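Local coordinates for protein laccase (Botrytis aclada, PDB 3SQR) that probably couples the one-electron oxidation of hydroquinones and related phenols to the reduction of dioxygen to water, using bound copper ions, and serves in lignin breakdown, at residues T44-W49 / A191-D196; T56-V61 / L292-P297; T261-R266 / V315-A320; N282-V287 / T299-L304. All blocks are in the same frame, centred on the assembly; numbering follows the deposited sequence.

Contact 1. Residues T44-W49 / A191-D196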
loop_
_atom_site.group_PDB
_atom_site.type_symbol
_atom_site.label_atom_id
_atom_site.label_comp_id
_atom_site.label_asym_id
_atom_site.label_seq_id
_atom_site.Cartn_x
_atom_site.Cartn_y
_atom_site.Cartn_z
ATOM N N THR A 44 -22.303 -8.912 17.068
ATOM C CA THR A 44 -21.906 -9.558 18.327
ATOM C C THR A 44 -21.271 -10.930 18.099
ATOM O O THR A 44 -21.167 -11.738 19.021
ATOM C CB THR A 44 -23.134 -9.705 19.312
ATOM O OG1 THR A 44 -24.230 -10.339 18.649
ATOM C CG2 THR A 44 -23.559 -8.346 19.820
ATOM N N SER A 45 -20.793 -11.181 16.870
ATOM C CA SER A 45 -20.087 -12.417 16.560
ATOM C C SER A 45 -19.244 -12.192 15.287
ATOM O O SER A 45 -19.371 -12.898 14.294
ATOM C CB SER A 45 -21.060 -13.579 16.396
ATOM O OG SER A 45 -22.082 -13.326 15.441
ATOM N N ARG A 46 -18.397 -11.175 15.356
ATOM C CA ARG A 46 -17.568 -10.788 14.209
ATOM C C ARG A 46 -16.557 -11.868 13.900
ATOM O O ARG A 46 -16.045 -11.944 12.763
ATOM C CB ARG A 46 -16.920 -9.415 14.413
ATOM C CG ARG A 46 -17.933 -8.293 14.312
ATOM C CD ARG A 46 -18.680 -8.263 12.993
ATOM N NE ARG A 46 -19.509 -7.069 12.957
ATOM C CZ ARG A 46 -20.526 -6.868 12.117
ATOM N NH1 ARG A 46 -20.872 -7.756 11.213
ATOM N NH2 ARG A 46 -21.231 -5.764 12.197
ATOM N N SER A 47 -16.279 -12.734 14.870
ATOM C CA SER A 47 -15.297 -13.826 14.660
ATOM C C SER A 47 -15.822 -14.877 13.666
ATOM O O SER A 47 -15.051 -15.651 13.085
ATOM C CB SER A 47 -14.974 -14.516 15.994
ATOM O OG SER A 47 -16.166 -15.165 16.421
ATOM N N CYS A 48 -17.140 -14.889 13.457
ATOM C CA CYS A 48 -17.791 -15.910 12.696
ATOM C C CYS A 48 -17.817 -15.574 11.223
ATOM O O CYS A 48 -17.995 -14.411 10.846
ATOM C CB CYS A 48 -19.235 -16.047 13.125
ATOM S SG CYS A 48 -19.482 -16.672 14.816
ATOM N N TRP A 49 -17.699 -16.607 10.408
ATOM C CA TRP A 49 -17.918 -16.463 8.976
ATOM C C TRP A 49 -18.566 -17.730 8.412
ATOM O O TRP A 49 -18.112 -18.289 7.434
ATOM C CB TRP A 49 -16.616 -16.148 8.252
ATOM C CG TRP A 49 -16.852 -15.515 6.923
ATOM C CD1 TRP A 49 -16.658 -16.081 5.677
ATOM C CD2 TRP A 49 -17.344 -14.194 6.691
ATOM N NE1 TRP A 49 -17.043 -15.192 4.698
ATOM C CE2 TRP A 49 -17.417 -14.010 5.288
ATOM C CE3 TRP A 49 -17.703 -13.130 7.527
ATOM C CZ2 TRP A 49 -17.880 -12.809 4.716
ATOM C CZ3 TRP A 49 -18.145 -11.962 6.967
ATOM C CH2 TRP A 49 -18.216 -11.793 5.562
ATOM N N ALA A 191 -12.559 -8.542 16.744
ATOM C CA ALA A 191 -13.405 -7.885 17.742
ATOM C C ALA A 191 -14.717 -7.543 17.119
ATOM O O ALA A 191 -14.829 -7.379 15.906
ATOM C CB ALA A 191 -12.710 -6.609 18.339
ATOM N N ASP A 192 -15.731 -7.450 17.960
ATOM C CA ASP A 192 -17.059 -7.081 17.568
ATOM C C ASP A 192 -17.190 -5.591 17.351
ATOM O O ASP A 192 -16.439 -4.774 17.938
ATOM C CB ASP A 192 -18.057 -7.539 18.648
ATOM C CG ASP A 192 -18.210 -9.056 18.702
ATOM O OD1 ASP A 192 -17.883 -9.774 17.730
ATOM O OD2 ASP A 192 -18.678 -9.533 19.747
ATOM N N TYR A 193 -18.083 -5.248 16.432
ATOM C CA TYR A 193 -18.389 -3.906 16.109
ATOM C C TYR A 193 -19.722 -3.859 15.447
ATOM O O TYR A 193 -20.240 -4.859 14.907
ATOM C CB TYR A 193 -17.311 -3.246 15.205
ATOM C CG TYR A 193 -17.166 -3.982 13.893
ATOM C CD1 TYR A 193 -16.318 -5.065 13.792
ATOM C CD2 TYR A 193 -17.907 -3.613 12.808
ATOM C CE1 TYR A 193 -16.204 -5.747 12.597
ATOM C CE2 TYR A 193 -17.801 -4.263 11.581
ATOM C CZ TYR A 193 -16.943 -5.337 11.500
ATOM O OH TYR A 193 -16.857 -6.035 10.308
ATOM N N ASP A 194 -20.339 -2.675 15.503
ATOM C CA ASP A 194 -21.650 -2.508 14.984
ATOM C C ASP A 194 -21.716 -2.062 13.581
ATOM O O ASP A 194 -22.575 -2.527 12.825
ATOM C CB ASP A 194 -22.407 -1.450 15.824
ATOM C CG ASP A 194 -22.513 -1.864 17.259
ATOM O OD1 ASP A 194 -22.875 -3.035 17.449
ATOM O OD2 ASP A 194 -22.105 -1.093 18.139
ATOM N N GLU A 195 -20.884 -1.075 13.242
ATOM C CA GLU A 195 -20.924 -0.479 11.893
ATOM C C GLU A 195 -19.529 -0.355 11.269
ATOM O O GLU A 195 -18.591 0.053 11.923
ATOM C CB GLU A 195 -21.564 0.910 11.922
ATOM C CG GLU A 195 -22.990 0.858 12.455
ATOM C CD GLU A 195 -23.742 2.136 12.255
ATOM O OE1 GLU A 195 -23.263 3.009 11.483
ATOM O OE2 GLU A 195 -24.824 2.263 12.890
ATOM N N ASP A 196 -19.437 -0.675 9.989
ATOM C CA ASP A 196 -18.197 -0.469 9.228
ATOM C C ASP A 196 -18.335 0.834 8.481
ATOM O O ASP A 196 -19.131 0.920 7.567
ATOM C CB ASP A 196 -18.062 -1.654 8.281
ATOM C CG ASP A 196 -16.813 -1.609 7.430
ATOM O OD1 ASP A 196 -15.931 -0.740 7.657
ATOM O OD2 ASP A 196 -16.757 -2.535 6.584
HETATM O O HOH W 1 -16.333 -11.976 17.780
#
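R46 and D192 bring the two backbones closest, CA to CA 5.0 Å, where the type I turn S45-C48 meets the run leading into strand 195-205; the touching parts, 44-47 and 191-194, run 139° apart. The turn is closed by C48 N on S45 O. Aspartate suits position 192, facing the turn, because its carboxylate can accept the amide hydrogens the turn presents: R46 N bonds to D192 OD1 at 2.8 Å, almost straight, and a water donates to D192 OD1 and accepts from S47 N.

The R46 side chain, bent at chi2 (-58°), lays its guanidinium flat over one face of the Y193 ring, planes 25° apart, a cation-pi stack with CZ 4.2 Å from the ring centroid. R46 CD adds a CH-pi contact over it. NE and NH2 both grip Y193 O, NH2 at 3.0 Å, so one carbonyl fixes the rotation of the group, while NH1 turns to N41. Y193 OH is held by R264. An arginine stacked on a tyrosine thus pins the N-terminal segment, tied by the C39-C48 disulfide, to the chain entering strand 195-205 of the second cupredoxin domain of a three-domain multicopper oxidase.

Contact 2. Residues T56-V61 / L292-P297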
loop_
_atom_site.group_PDB
_atom_site.type_symbol
_atom_site.label_atom_id
_atom_site.label_comp_id
_atom_site.label_asym_id
_atom_site.label_seq_id
_atom_site.Cartn_x
_atom_site.Cartn_y
_atom_site.Cartn_z
ATOM N N THR A 56 -9.814 -19.766 10.745
ATOM C CA THR A 56 -9.520 -20.411 9.494
ATOM C C THR A 56 -8.167 -19.989 8.950
ATOM O O THR A 56 -7.855 -18.789 8.936
ATOM C CB THR A 56 -10.615 -20.126 8.468
ATOM O OG1 THR A 56 -11.882 -20.550 9.007
ATOM C CG2 THR A 56 -10.316 -20.816 7.111
ATOM N N ASN A 57 -7.354 -20.953 8.506
ATOM C CA ASN A 57 -6.097 -20.608 7.886
ATOM C C ASN A 57 -6.352 -20.219 6.440
ATOM O O ASN A 57 -6.427 -21.049 5.571
ATOM C CB ASN A 57 -5.061 -21.736 7.981
ATOM C CG ASN A 57 -3.693 -21.299 7.459
ATOM O OD1 ASN A 57 -3.637 -20.501 6.559
ATOM N ND2 ASN A 57 -2.602 -21.862 7.973
ATOM N N TRP A 58 -6.487 -18.906 6.192
ATOM C CA TRP A 58 -6.789 -18.414 4.867
ATOM C C TRP A 58 -5.672 -18.522 3.856
ATOM O O TRP A 58 -5.921 -18.303 2.690
ATOM C CB TRP A 58 -7.315 -16.975 4.917
ATOM C CG TRP A 58 -6.233 -15.993 5.280
ATOM C CD1 TRP A 58 -5.461 -15.298 4.414
ATOM C CD2 TRP A 58 -5.848 -15.570 6.595
ATOM N NE1 TRP A 58 -4.587 -14.486 5.090
ATOM C CE2 TRP A 58 -4.830 -14.606 6.437
ATOM C CE3 TRP A 58 -6.274 -15.900 7.887
ATOM C CZ2 TRP A 58 -4.199 -14.003 7.515
ATOM C CZ3 TRP A 58 -5.645 -15.291 8.965
ATOM C CH2 TRP A 58 -4.623 -14.343 8.762
ATOM N N TYR A 59 -4.454 -18.874 4.307
ATOM C CA TYR A 59 -3.397 -19.191 3.383
ATOM C C TYR A 59 -3.655 -20.549 2.739
ATOM O O TYR A 59 -3.059 -20.808 1.692
ATOM C CB TYR A 59 -2.004 -19.204 4.049
ATOM C CG TYR A 59 -1.665 -17.879 4.703
ATOM C CD1 TYR A 59 -1.189 -16.834 3.951
ATOM C CD2 TYR A 59 -1.916 -17.680 6.069
ATOM C CE1 TYR A 59 -0.914 -15.585 4.532
ATOM C CE2 TYR A 59 -1.662 -16.489 6.658
ATOM C CZ TYR A 59 -1.168 -15.427 5.897
ATOM O OH TYR A 59 -0.971 -14.219 6.565
ATOM N N ASP A 60 -4.377 -21.413 3.444
ATOM C CA ASP A 60 -4.575 -22.786 3.029
ATOM C C ASP A 60 -5.976 -23.100 2.581
ATOM O O ASP A 60 -6.150 -24.046 1.830
ATOM C CB ASP A 60 -4.208 -23.726 4.184
ATOM C CG ASP A 60 -2.725 -23.677 4.553
ATOM O OD1 ASP A 60 -1.872 -23.181 3.759
ATOM O OD2 ASP A 60 -2.417 -24.155 5.672
ATOM N N VAL A 61 -6.981 -22.362 3.083
ATOM C CA VAL A 61 -8.427 -22.661 2.922
ATOM C C VAL A 61 -9.106 -21.395 2.402
ATOM O O VAL A 61 -8.793 -20.323 2.908
ATOM C CB VAL A 61 -9.023 -23.055 4.302
ATOM C CG1 VAL A 61 -10.542 -23.187 4.271
ATOM C CG2 VAL A 61 -8.399 -24.400 4.775
ATOM N N LEU A 292 -3.643 -7.168 5.741
ATOM C CA LEU A 292 -4.699 -8.174 5.560
ATOM C C LEU A 292 -4.576 -9.346 6.526
ATOM O O LEU A 292 -5.032 -10.449 6.240
ATOM C CB LEU A 292 -4.789 -8.656 4.109
ATOM C CG LEU A 292 -5.283 -7.597 3.115
ATOM C CD1 LEU A 292 -4.719 -7.897 1.646
ATOM C CD2 LEU A 292 -6.772 -7.577 3.073
ATOM N N VAL A 293 -4.100 -9.013 7.719
ATOM C CA VAL A 293 -3.934 -10.031 8.789
ATOM C C VAL A 293 -4.579 -9.543 10.076
ATOM O O VAL A 293 -4.118 -8.582 10.724
ATOM C CB VAL A 293 -2.485 -10.251 9.016
ATOM C CG1 VAL A 293 -2.213 -11.303 10.135
ATOM C CG2 VAL A 293 -1.746 -10.691 7.689
ATOM N N PRO A 294 -5.623 -10.242 10.482
ATOM C CA PRO A 294 -6.230 -9.971 11.762
ATOM C C PRO A 294 -5.274 -10.236 12.920
ATOM O O PRO A 294 -4.516 -11.189 12.907
ATOM C CB PRO A 294 -7.413 -10.948 11.752
ATOM C CG PRO A 294 -7.735 -11.132 10.363
ATOM C CD PRO A 294 -6.418 -11.243 9.749
ATOM N N ILE A 295 -5.289 -9.343 13.915
ATOM C CA ILE A 295 -4.382 -9.442 15.041
ATOM C C ILE A 295 -5.205 -9.523 16.320
ATOM O O ILE A 295 -6.358 -9.185 16.342
ATOM C CB ILE A 295 -3.379 -8.257 15.146
ATOM C CG1 ILE A 295 -4.080 -6.922 15.331
ATOM C CG2 ILE A 295 -2.468 -8.179 13.835
ATOM C CD1 ILE A 295 -3.124 -5.747 15.775
ATOM N N VAL A 296 -4.568 -10.049 17.349
ATOM C CA VAL A 296 -5.145 -9.979 18.697
ATOM C C VAL A 296 -5.365 -8.515 19.021
ATOM O O VAL A 296 -4.422 -7.741 18.991
ATOM C CB VAL A 296 -4.185 -10.635 19.681
ATOM C CG1 VAL A 296 -4.769 -10.538 21.161
ATOM C CG2 VAL A 296 -4.012 -12.025 19.255
ATOM N N PRO A 297 -6.591 -8.145 19.401
ATOM C CA PRO A 297 -6.821 -6.714 19.614
ATOM C C PRO A 297 -5.951 -6.090 20.714
ATOM O O PRO A 297 -5.694 -6.724 21.745
ATOM C CB PRO A 297 -8.289 -6.657 19.999
ATOM C CG PRO A 297 -8.903 -7.902 19.366
ATOM C CD PRO A 297 -7.841 -8.926 19.454
HETATM O O HOH W 2 -3.426 -11.942 4.311
#
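W58 and Y59 are the residues of 56-61 that meet 292-297, and the turn they occupy is prepared by N57 just before them. N57 OD1 accepts from Y59 N at 2.9 Å, an Asx turn, and its backbone O takes both D60 N and V61 N; asparagine suits this place because its short side chain lets the amide oxygen curl forward to the amide two residues on.

W58 points its indole at the start of strand 293-300. With CG set between the backbone N and the carbonyl carbon (chi1 71°), the six-membered end of the ring projects across to the strand. There CH2 lies 3.7 Å from P294 CD, and V293 CG1 comes to the ring edge, near its plane, 4.1 Å from CH2. The indole N-H is not wasted in this buried setting: a water accepts from W58 NE1 at 2.9 Å and donates to L292 O at the same length, the one polar bridge between the segments. Strand 293-300 is the outermost strand of a six-stranded sheet in the second cupredoxin domain, and the loop holding W58 lies between strands 52-53 and 67-79, so the contact joins the N-terminal region to that domain. The L292 side chain is about 6 Å from that of H126, a ligand of one of the copper ions.

Y59 sets its ring, tilted, over one face of the indole, offset toward the rim, with CE2 3.5 Å above the indole plane. Its hydroxyl oxygen touches V293 CG2 at 3.8 Å, while D471 and R498 hold the same oxygen by hydrogen bonds.

Contact 3. Residues T261-R266 / V315-A320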
loop_
_atom_site.group_PDB
_atom_site.type_symbol
_atom_site.label_atom_id
_atom_site.label_comp_id
_atom_site.label_asym_id
_atom_site.label_seq_id
_atom_site.Cartn_x
_atom_site.Cartn_y
_atom_site.Cartn_z
ATOM N N THR A 261 -22.191 3.393 19.910
ATOM C CA THR A 261 -22.013 2.512 18.743
ATOM C C THR A 261 -20.511 2.171 18.613
ATOM O O THR A 261 -19.645 3.031 18.856
ATOM C CB THR A 261 -22.507 3.188 17.473
ATOM O OG1 THR A 261 -23.887 3.562 17.590
ATOM C CG2 THR A 261 -22.411 2.250 16.223
ATOM N N LYS A 262 -20.201 0.923 18.241
ATOM C CA LYS A 262 -18.810 0.557 17.925
ATOM C C LYS A 262 -18.630 0.593 16.400
ATOM O O LYS A 262 -19.416 -0.002 15.654
ATOM C CB LYS A 262 -18.454 -0.796 18.476
ATOM C CG LYS A 262 -18.407 -0.877 20.001
ATOM C CD LYS A 262 -18.152 -2.337 20.327
ATOM C CE LYS A 262 -17.996 -2.599 21.813
ATOM N NZ LYS A 262 -17.986 -4.088 22.030
ATOM N N TYR A 263 -17.603 1.306 15.966
ATOM C CA TYR A 263 -17.329 1.567 14.553
ATOM C C TYR A 263 -16.005 0.931 14.170
ATOM O O TYR A 263 -15.027 1.054 14.848
ATOM C CB TYR A 263 -17.211 3.032 14.266
ATOM C CG TYR A 263 -18.501 3.737 14.497
ATOM C CD1 TYR A 263 -19.440 3.799 13.511
ATOM C CD2 TYR A 263 -18.769 4.367 15.718
ATOM C CE1 TYR A 263 -20.651 4.390 13.684
ATOM C CE2 TYR A 263 -19.984 5.008 15.892
ATOM C CZ TYR A 263 -20.912 5.025 14.894
ATOM O OH TYR A 263 -22.148 5.672 15.025
ATOM N N ARG A 264 -16.021 0.246 13.038
ATOM C CA ARG A 264 -14.797 -0.199 12.376
ATOM C C ARG A 264 -14.369 0.870 11.354
ATOM O O ARG A 264 -15.138 1.328 10.509
ATOM C CB ARG A 264 -15.066 -1.522 11.671
ATOM C CG ARG A 264 -13.868 -2.005 10.888
ATOM C CD ARG A 264 -14.196 -3.321 10.284
ATOM N NE ARG A 264 -12.995 -3.977 9.799
ATOM C CZ ARG A 264 -12.961 -5.276 9.525
ATOM N NH1 ARG A 264 -14.023 -6.066 9.725
ATOM N NH2 ARG A 264 -11.845 -5.796 9.060
ATOM N N LEU A 265 -13.171 1.355 11.546
ATOM C CA LEU A 265 -12.514 2.333 10.629
ATOM C C LEU A 265 -11.349 1.610 9.995
ATOM O O LEU A 265 -10.581 0.954 10.656
ATOM C CB LEU A 265 -11.941 3.504 11.396
ATOM C CG LEU A 265 -12.918 4.533 11.988
ATOM C CD1 LEU A 265 -14.069 3.935 12.793
ATOM C CD2 LEU A 265 -12.091 5.613 12.747
ATOM N N ARG A 266 -11.149 1.871 8.716
ATOM C CA ARG A 266 -10.129 1.119 7.963
ATOM C C ARG A 266 -9.151 2.135 7.452
ATOM O O ARG A 266 -9.466 2.882 6.555
ATOM C CB ARG A 266 -10.807 0.349 6.852
ATOM C CG ARG A 266 -11.913 -0.615 7.300
ATOM C CD ARG A 266 -12.581 -1.175 6.093
ATOM N NE ARG A 266 -13.606 -2.153 6.336
ATOM C CZ ARG A 266 -13.448 -3.477 6.289
ATOM N NH1 ARG A 266 -12.264 -4.003 6.080
ATOM N NH2 ARG A 266 -14.485 -4.279 6.494
ATOM N N VAL A 315 -13.594 1.677 17.106
ATOM C CA VAL A 315 -13.658 2.856 17.989
ATOM C C VAL A 315 -15.087 2.839 18.548
ATOM O O VAL A 315 -16.070 2.845 17.784
ATOM C CB VAL A 315 -13.398 4.153 17.309
ATOM C CG1 VAL A 315 -13.368 5.262 18.409
ATOM C CG2 VAL A 315 -12.056 4.142 16.616
ATOM N N GLU A 316 -15.165 2.842 19.874
ATOM C CA GLU A 316 -16.450 2.979 20.563
ATOM C C GLU A 316 -16.683 4.450 20.874
ATOM O O GLU A 316 -15.776 5.145 21.376
ATOM C CB GLU A 316 -16.496 2.091 21.815
ATOM C CG GLU A 316 -17.793 2.226 22.535
ATOM C CD GLU A 316 -17.893 1.218 23.650
ATOM O OE1 GLU A 316 -16.858 0.991 24.306
ATOM O OE2 GLU A 316 -19.007 0.657 23.837
ATOM N N ALA A 317 -17.858 4.899 20.447
ATOM C CA ALA A 317 -18.285 6.268 20.520
ATOM C C ALA A 317 -18.821 6.441 21.981
ATOM O O ALA A 317 -20.003 6.629 22.176
ATOM C CB ALA A 317 -19.373 6.531 19.517
ATOM N N ASN A 318 -17.904 6.396 22.919
ATOM C CA ASN A 318 -18.230 6.463 24.357
ATOM C C ASN A 318 -17.760 7.778 25.002
ATOM O O ASN A 318 -17.546 7.825 26.221
ATOM C CB ASN A 318 -17.591 5.274 25.114
ATOM C CG ASN A 318 -16.071 5.190 24.972
ATOM O OD1 ASN A 318 -15.409 5.995 24.290
ATOM N ND2 ASN A 318 -15.498 4.187 25.632
ATOM N N ALA A 319 -17.506 8.803 24.202
ATOM C CA ALA A 319 -17.116 10.108 24.740
ATOM C C ALA A 319 -18.338 11.000 24.939
ATOM O O ALA A 319 -19.465 10.743 24.441
ATOM C CB ALA A 319 -16.055 10.825 23.839
ATOM N N ALA A 320 -18.095 12.075 25.710
ATOM C CA ALA A 320 -19.056 13.155 25.799
ATOM C C ALA A 320 -19.340 13.549 24.365
ATOM O O ALA A 320 -18.369 13.644 23.559
ATOM C CB ALA A 320 -18.436 14.336 26.558
#
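Y263 and V315 form an antiparallel hydrogen-bonded pair, satisfying both the amide and the carbonyl of each residue. Y263 N gives to V315 O at 2.8 Å, tilted 33° from the carbonyl plane, and V315 N gives to Y263 O at 2.7 Å, in the plane of the Y263 carbonyl. A third bond, A317 N to T261 O at 3.0 Å, carries the pairing past the end of strand 310-316, where A317 is the centre of an inverse gamma turn. Between these bonds K262 and E316 make the non-hydrogen-bonded pair. K262 N turns outward to D194 OD2.

Side-chain polar groups are served mainly from outside: Y263 OH bonds to V258 N and T261 OG1 to V258 O. Of the buried arginines, R264 NE forms a salt bridge with D312 and NH1 bonds to Y193 OH, while R266 NH2 forms a salt bridge with D196 and NH1 bonds to T164. K262 and E316 lie on one face of the sheet, their long aliphatic stems packing together with K262 CG 4.0 Å from E316 CB. Their charged ends stay apart, NZ 5.2 Å from OE2. Y263 and V315 share the other, buried face. A317 CB, small enough to fit beside the tyrosine, meets the ring edge in plane at 4.0 Å from CE2. L265 CD2 touches V315 CG2 at 4.1 Å.

Strands 262-269 and 310-316 are central neighbours in the six-stranded sheet of the second cupredoxin domain. Strand 195-205 runs parallel on the other edge of 262-269, and strand 285-290 flanks 310-316.

Contact 4. Residues N282-V287 / T299-L304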
loop_
_atom_site.group_PDB
_atom_site.type_symbol
_atom_site.label_atom_id
_atom_site.label_comp_id
_atom_site.label_asym_id
_atom_site.label_seq_id
_atom_site.Cartn_x
_atom_site.Cartn_y
_atom_site.Cartn_z
ATOM N N ASN A 282 -9.598 12.008 22.503
ATOM C CA ASN A 282 -10.428 11.469 23.557
ATOM C C ASN A 282 -11.082 10.141 23.210
ATOM O O ASN A 282 -11.999 9.719 23.877
ATOM C CB ASN A 282 -11.468 12.491 23.988
ATOM C CG ASN A 282 -11.983 12.231 25.380
ATOM O OD1 ASN A 282 -13.185 12.216 25.574
ATOM N ND2 ASN A 282 -11.067 11.998 26.355
ATOM N N HIS A 283 -10.553 9.457 22.179
ATOM C CA HIS A 283 -11.031 8.128 21.833
ATOM C C HIS A 283 -9.850 7.157 21.783
ATOM O O HIS A 283 -8.703 7.537 21.606
ATOM C CB HIS A 283 -11.810 8.167 20.499
ATOM C CG HIS A 283 -13.128 8.884 20.563
ATOM N ND1 HIS A 283 -13.242 10.257 20.662
ATOM C CD2 HIS A 283 -14.391 8.406 20.528
ATOM C CE1 HIS A 283 -14.526 10.578 20.672
ATOM N NE2 HIS A 283 -15.240 9.475 20.579
ATOM N N THR A 284 -10.176 5.920 22.086
ATOM C CA THR A 284 -9.250 4.829 22.098
ATOM C C THR A 284 -9.493 4.025 20.817
ATOM O O THR A 284 -10.618 3.792 20.355
ATOM C CB THR A 284 -9.483 3.932 23.316
ATOM O OG1 THR A 284 -9.223 4.723 24.503
ATOM C CG2 THR A 284 -8.521 2.784 23.315
ATOM N N LEU A 285 -8.396 3.664 20.234
ATOM C CA LEU A 285 -8.447 2.789 19.079
ATOM C C LEU A 285 -8.183 1.373 19.526
ATOM O O LEU A 285 -7.156 1.129 20.139
ATOM C CB LEU A 285 -7.389 3.220 18.075
ATOM C CG LEU A 285 -7.284 4.693 17.676
ATOM C CD1 LEU A 285 -6.090 4.849 16.697
ATOM C CD2 LEU A 285 -8.539 5.272 17.029
ATOM N N THR A 286 -9.059 0.448 19.191
ATOM C CA THR A 286 -8.784 -0.965 19.360
ATOM C C THR A 286 -8.344 -1.527 17.994
ATOM O O THR A 286 -9.139 -1.648 17.087
ATOM C CB THR A 286 -9.953 -1.710 19.848
ATOM O OG1 THR A 286 -10.283 -1.222 21.162
ATOM C CG2 THR A 286 -9.618 -3.188 19.981
ATOM N N VAL A 287 -7.074 -1.823 17.910
ATOM C CA VAL A 287 -6.464 -2.259 16.662
ATOM C C VAL A 287 -6.774 -3.756 16.469
ATOM O O VAL A 287 -6.427 -4.590 17.319
ATOM C CB VAL A 287 -5.005 -1.998 16.656
ATOM C CG1 VAL A 287 -4.425 -2.193 15.151
ATOM C CG2 VAL A 287 -4.605 -0.616 17.149
ATOM N N THR A 299 -5.218 -1.915 22.459
ATOM C CA THR A 299 -5.698 -0.545 22.477
ATOM C C THR A 299 -4.532 0.416 22.436
ATOM O O THR A 299 -3.438 0.178 22.966
ATOM C CB THR A 299 -6.594 -0.279 23.708
ATOM O OG1 THR A 299 -5.892 -0.673 24.883
ATOM C CG2 THR A 299 -7.875 -1.035 23.606
ATOM N N THR A 300 -4.755 1.520 21.746
ATOM C CA THR A 300 -3.754 2.521 21.592
ATOM C C THR A 300 -4.459 3.859 21.415
ATOM O O THR A 300 -5.570 3.905 20.899
ATOM C CB THR A 300 -2.800 2.204 20.387
ATOM O OG1 THR A 300 -1.720 3.111 20.444
ATOM C CG2 THR A 300 -3.586 2.312 19.006
ATOM N N ASP A 301 -3.813 4.933 21.846
ATOM C CA ASP A 301 -4.333 6.285 21.621
ATOM C C ASP A 301 -3.949 6.865 20.270
ATOM O O ASP A 301 -4.600 7.803 19.784
ATOM C CB ASP A 301 -3.800 7.249 22.704
ATOM C CG ASP A 301 -4.400 6.984 24.064
ATOM O OD1 ASP A 301 -5.615 6.672 24.148
ATOM O OD2 ASP A 301 -3.626 7.097 25.040
ATOM N N THR A 302 -2.851 6.367 19.728
ATOM C CA THR A 302 -2.363 6.848 18.433
ATOM C C THR A 302 -1.859 5.644 17.664
ATOM O O THR A 302 -1.576 4.606 18.249
ATOM C CB THR A 302 -1.294 7.914 18.522
ATOM O OG1 THR A 302 -0.041 7.318 18.785
ATOM C CG2 THR A 302 -1.607 8.960 19.595
ATOM N N LEU A 303 -1.732 5.779 16.352
ATOM C CA LEU A 303 -1.447 4.577 15.529
ATOM C C LEU A 303 -0.512 5.001 14.387
ATOM O O LEU A 303 -0.915 5.792 13.479
ATOM C CB LEU A 303 -2.770 4.062 15.006
ATOM C CG LEU A 303 -2.820 2.785 14.162
ATOM C CD1 LEU A 303 -1.987 1.688 14.773
ATOM C CD2 LEU A 303 -4.244 2.338 13.922
ATOM N N LEU A 304 0.723 4.510 14.466
ATOM C CA LEU A 304 1.773 4.812 13.531
ATOM C C LEU A 304 1.452 4.044 12.257
ATOM O O LEU A 304 1.174 2.857 12.333
ATOM C CB LEU A 304 3.135 4.418 14.058
ATOM C CG LEU A 304 3.645 5.238 15.266
ATOM C CD1 LEU A 304 4.772 4.461 15.999
ATOM C CD2 LEU A 304 4.124 6.571 14.772
HETATM O O HOH W 3 -7.342 7.749 19.131
#
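L285 and T300 are joined by two backbone hydrogen bonds, L285 N to T300 O and T300 N to L285 O, each 2.9 Å, which make them the hydrogen-bonded pair of an antiparallel hairpin. T300 uses its hydroxyl within its own segment: OG1, placed trans to the main-chain nitrogen (chi1 -170°), donates to T302 O at 2.7 Å in the plane of that carbonyl. This holds the chain as it leaves the hairpin at D301, and it leaves the T300 methyl for packing. A water near the open end approaches both H283 O and D301 O, each at 2.8 Å, where the strands have separated. T299 CA also sends its hydrogen toward L285 O, 3.2 Å away.

On the face with T286 and T299 the two threonines lie side by side, pointing the same way, and T299 CG2 touches T286 OG1 at 3.4 Å. T284 CG2 lies against T299 CB. Threonine suits this more exposed side, since its branched carbon favours an extended strand while its hydroxyl tolerates solvent. The other face is mainly apolar: V287 CG2 meets T300 CG2 at 3.6 Å, and L285 CD1 reaches L303 CB at 3.8 Å, so leucine and valine branches close over the chain beyond D301.

Strand 293-300 is the edge of the six-stranded sheet and 285-290 lies between it and 310-316, whose V315 packs on L285. Farther on the chain joins the five-stranded sheet, where strand 303-305 borders 276-280 and L303 faces Y311 and V313.

Contacts 1 and 2 fasten N-terminal segments to the second cupredoxin domain, whereas contacts 3 and 4 lie within it, and all four reach its six-stranded sheet. Contact 1 is a surface contact governed by hydrogen bonds and a cation-pi stack; contact 2 is buried, chiefly apolar, and bridged by a water. Contacts 3 and 4 are partly buried and rest on paired backbone bonds, with an apolar and a more polar face. Contact 1 meets contact 3 where E195 O probably accepts from R264 N, on neighbouring strands. Contacts 2 and 4 share strand 293-300, P297 packing on T286, and contact 4 is nested in the loop closed by contact 3, with A319 against H283.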